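Local coordinates for protein defensin (Pachyrhizus erosus, PDB 3PSM) that probably acts in plant defence as a small disulfide-stabilised antifungal protein that forms a dimer, at residues A[8-13]-A[17-22]. Residues are numbered along the deposited sequence; the frame is centred on the assembly and turned at random.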
loop_
_atom_site.group_PDB
_atom_site.type_symbol
_atom_site.label_atom_id
_atom_site.label_comp_id
_atom_site.label_asym_id
_atom_site.label_seq_id
_atom_site.Cartn_x
_atom_site.Cartn_y
_atom_site.Cartn_z
ATOM N N ASP A 8 13.808 -7.180 -1.056
ATOM C CA ASP A 8 15.169 -7.269 -0.614
ATOM C C ASP A 8 15.326 -7.194 0.905
ATOM O O ASP A 8 16.133 -7.936 1.464
ATOM C CB ASP A 8 16.001 -6.131 -1.292
ATOM C CG ASP A 8 16.401 -6.410 -2.735
ATOM O OD1 ASP A 8 16.331 -7.562 -3.217
ATOM O OD2 ASP A 8 16.822 -5.437 -3.411
ATOM N N THR A 9 14.587 -6.317 1.578
ATOM C CA THR A 9 14.848 -5.977 2.979
ATOM C C THR A 9 13.593 -5.925 3.814
ATOM O O THR A 9 13.588 -5.366 4.873
ATOM C CB THR A 9 15.611 -4.625 3.061
ATOM O OG1 THR A 9 14.842 -3.644 2.341
ATOM C CG2 THR A 9 16.981 -4.768 2.408
ATOM N N PHE A 10 12.513 -6.524 3.375
ATOM C CA PHE A 10 11.300 -6.610 4.207
ATOM C C PHE A 10 11.598 -7.446 5.445
ATOM O O PHE A 10 12.136 -8.544 5.312
ATOM C CB PHE A 10 10.183 -7.189 3.362
ATOM C CG PHE A 10 8.838 -7.293 4.094
ATOM C CD1 PHE A 10 7.893 -6.274 4.002
ATOM C CD2 PHE A 10 8.516 -8.390 4.848
ATOM C CE1 PHE A 10 6.675 -6.381 4.618
ATOM C CE2 PHE A 10 7.257 -8.489 5.474
ATOM C CZ PHE A 10 6.353 -7.483 5.349
ATOM N N ARG A 11 11.190 -6.951 6.600
ATOM C CA ARG A 11 11.468 -7.649 7.850
ATOM C C ARG A 11 10.336 -8.498 8.365
ATOM O O ARG A 11 9.211 -8.000 8.562
ATOM C CB ARG A 11 11.797 -6.595 8.910
ATOM C CG ARG A 11 12.216 -7.218 10.237
ATOM C CD ARG A 11 12.648 -6.219 11.257
ATOM N NE ARG A 11 13.850 -5.507 10.897
ATOM C CZ ARG A 11 15.089 -5.879 11.017
ATOM N NH1 ARG A 11 15.374 -7.031 11.593
ATOM N NH2 ARG A 11 16.085 -5.079 10.617
ATOM N N GLY A 12 10.661 -9.778 8.698
ATOM C CA GLY A 12 9.743 -10.693 9.373
ATOM C C GLY A 12 8.774 -11.306 8.386
ATOM O O GLY A 12 8.806 -11.028 7.131
ATOM N N PRO A 13 7.872 -12.111 8.901
ATOM C CA PRO A 13 6.893 -12.718 7.990
ATOM C C PRO A 13 5.972 -11.680 7.387
ATOM O O PRO A 13 5.628 -10.659 8.030
ATOM C CB PRO A 13 6.106 -13.681 8.911
ATOM C CG PRO A 13 7.092 -13.915 10.056
ATOM C CD PRO A 13 7.663 -12.550 10.280
ATOM N N ASP A 17 -0.913 -7.707 3.024
ATOM C CA ASP A 17 -0.483 -7.173 1.735
ATOM C C ASP A 17 -0.166 -5.707 1.836
ATOM O O ASP A 17 0.768 -5.235 1.150
ATOM C CB ASP A 17 -1.550 -7.414 0.676
ATOM C CG ASP A 17 -1.537 -8.872 0.203
ATOM O OD1 ASP A 17 -0.741 -9.679 0.591
ATOM O OD2 ASP A 17 -2.360 -9.156 -0.726
ATOM N N GLY A 18 -0.871 -4.932 2.668
ATOM C CA GLY A 18 -0.532 -3.526 2.778
ATOM C C GLY A 18 0.861 -3.287 3.245
ATOM O O GLY A 18 1.577 -2.411 2.755
ATOM N N SER A 19 1.362 -4.080 4.226
ATOM C CA SER A 19 2.723 -3.894 4.696
ATOM C C SER A 19 3.735 -4.133 3.544
ATOM O O SER A 19 4.738 -3.409 3.426
ATOM C CB SER A 19 3.061 -4.801 5.854
ATOM O OG SER A 19 3.096 -6.184 5.522
ATOM N N CYS A 20 3.475 -5.134 2.723
ATOM C CA CYS A 20 4.379 -5.445 1.628
ATOM C C CYS A 20 4.286 -4.460 0.506
ATOM O O CYS A 20 5.304 -4.032 -0.066
ATOM C CB CYS A 20 4.087 -6.868 1.140
ATOM S SG CYS A 20 5.116 -7.423 -0.221
ATOM N N ASP A 21 3.068 -4.053 0.156
ATOM C CA ASP A 21 2.887 -3.035 -0.889
ATOM C C ASP A 21 3.564 -1.737 -0.505
ATOM O O ASP A 21 4.211 -1.085 -1.328
ATOM C CB ASP A 21 1.397 -2.852 -1.143
ATOM C CG ASP A 21 1.042 -2.217 -2.460
ATOM O OD1 ASP A 21 1.742 -2.464 -3.458
ATOM O OD2 ASP A 21 0.033 -1.469 -2.484
ATOM N N ASP A 22 3.449 -1.345 0.768
ATOM C CA ASP A 22 4.135 -0.174 1.290
ATOM C C ASP A 22 5.637 -0.306 1.085
ATOM O O ASP A 22 6.305 0.548 0.510
ATOM C CB ASP A 22 3.767 -0.012 2.771
ATOM C CG ASP A 22 4.529 1.012 3.560
ATOM O OD1 ASP A 22 5.106 1.931 2.950
ATOM O OD2 ASP A 22 4.598 0.867 4.810
#
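The ring of Phe10, in the loop between strand 2-6 and helix 17-27, sets its edge against Ser19 in the first turn of that helix. Its CG lies anti to the backbone N (chi1 -178°), which carries the ring across to Ser19 and Cys20. Van der Waals contacts dominate. CZ of Phe10 lies 3.5 Å from OG of Ser19, near the ring plane, and CE1 of Phe10 is 3.7 Å from the carbonyl O of Ser19, which also faces the rim. Beside them, CE1 of Phe10 packs 3.9 Å from CA of Cys20 and 4.4 Å from its CB.

No hydrogen bond joins the two segments. The Ser19 hydroxyl bonds instead to the carbonyl O of Thr16, with chi1 at 67° placing OG between the backbone N and the carbonyl carbon. Cys20 is covalently tied by its disulfide to Cys41 of strand 41-46, one of the two helix-to-sheet disulfides of the cysteine-stabilised alpha-beta fold of plant defensins.

With both oxygens of Ser19 at its rim, the aromatic edge, where the ring hydrogens carry slight positive charge, probably gains weak electrostatic attraction. Between 8-13 and 17-22 the contact thus rests on a single aromatic side chain laid against a disulfide-anchored turn.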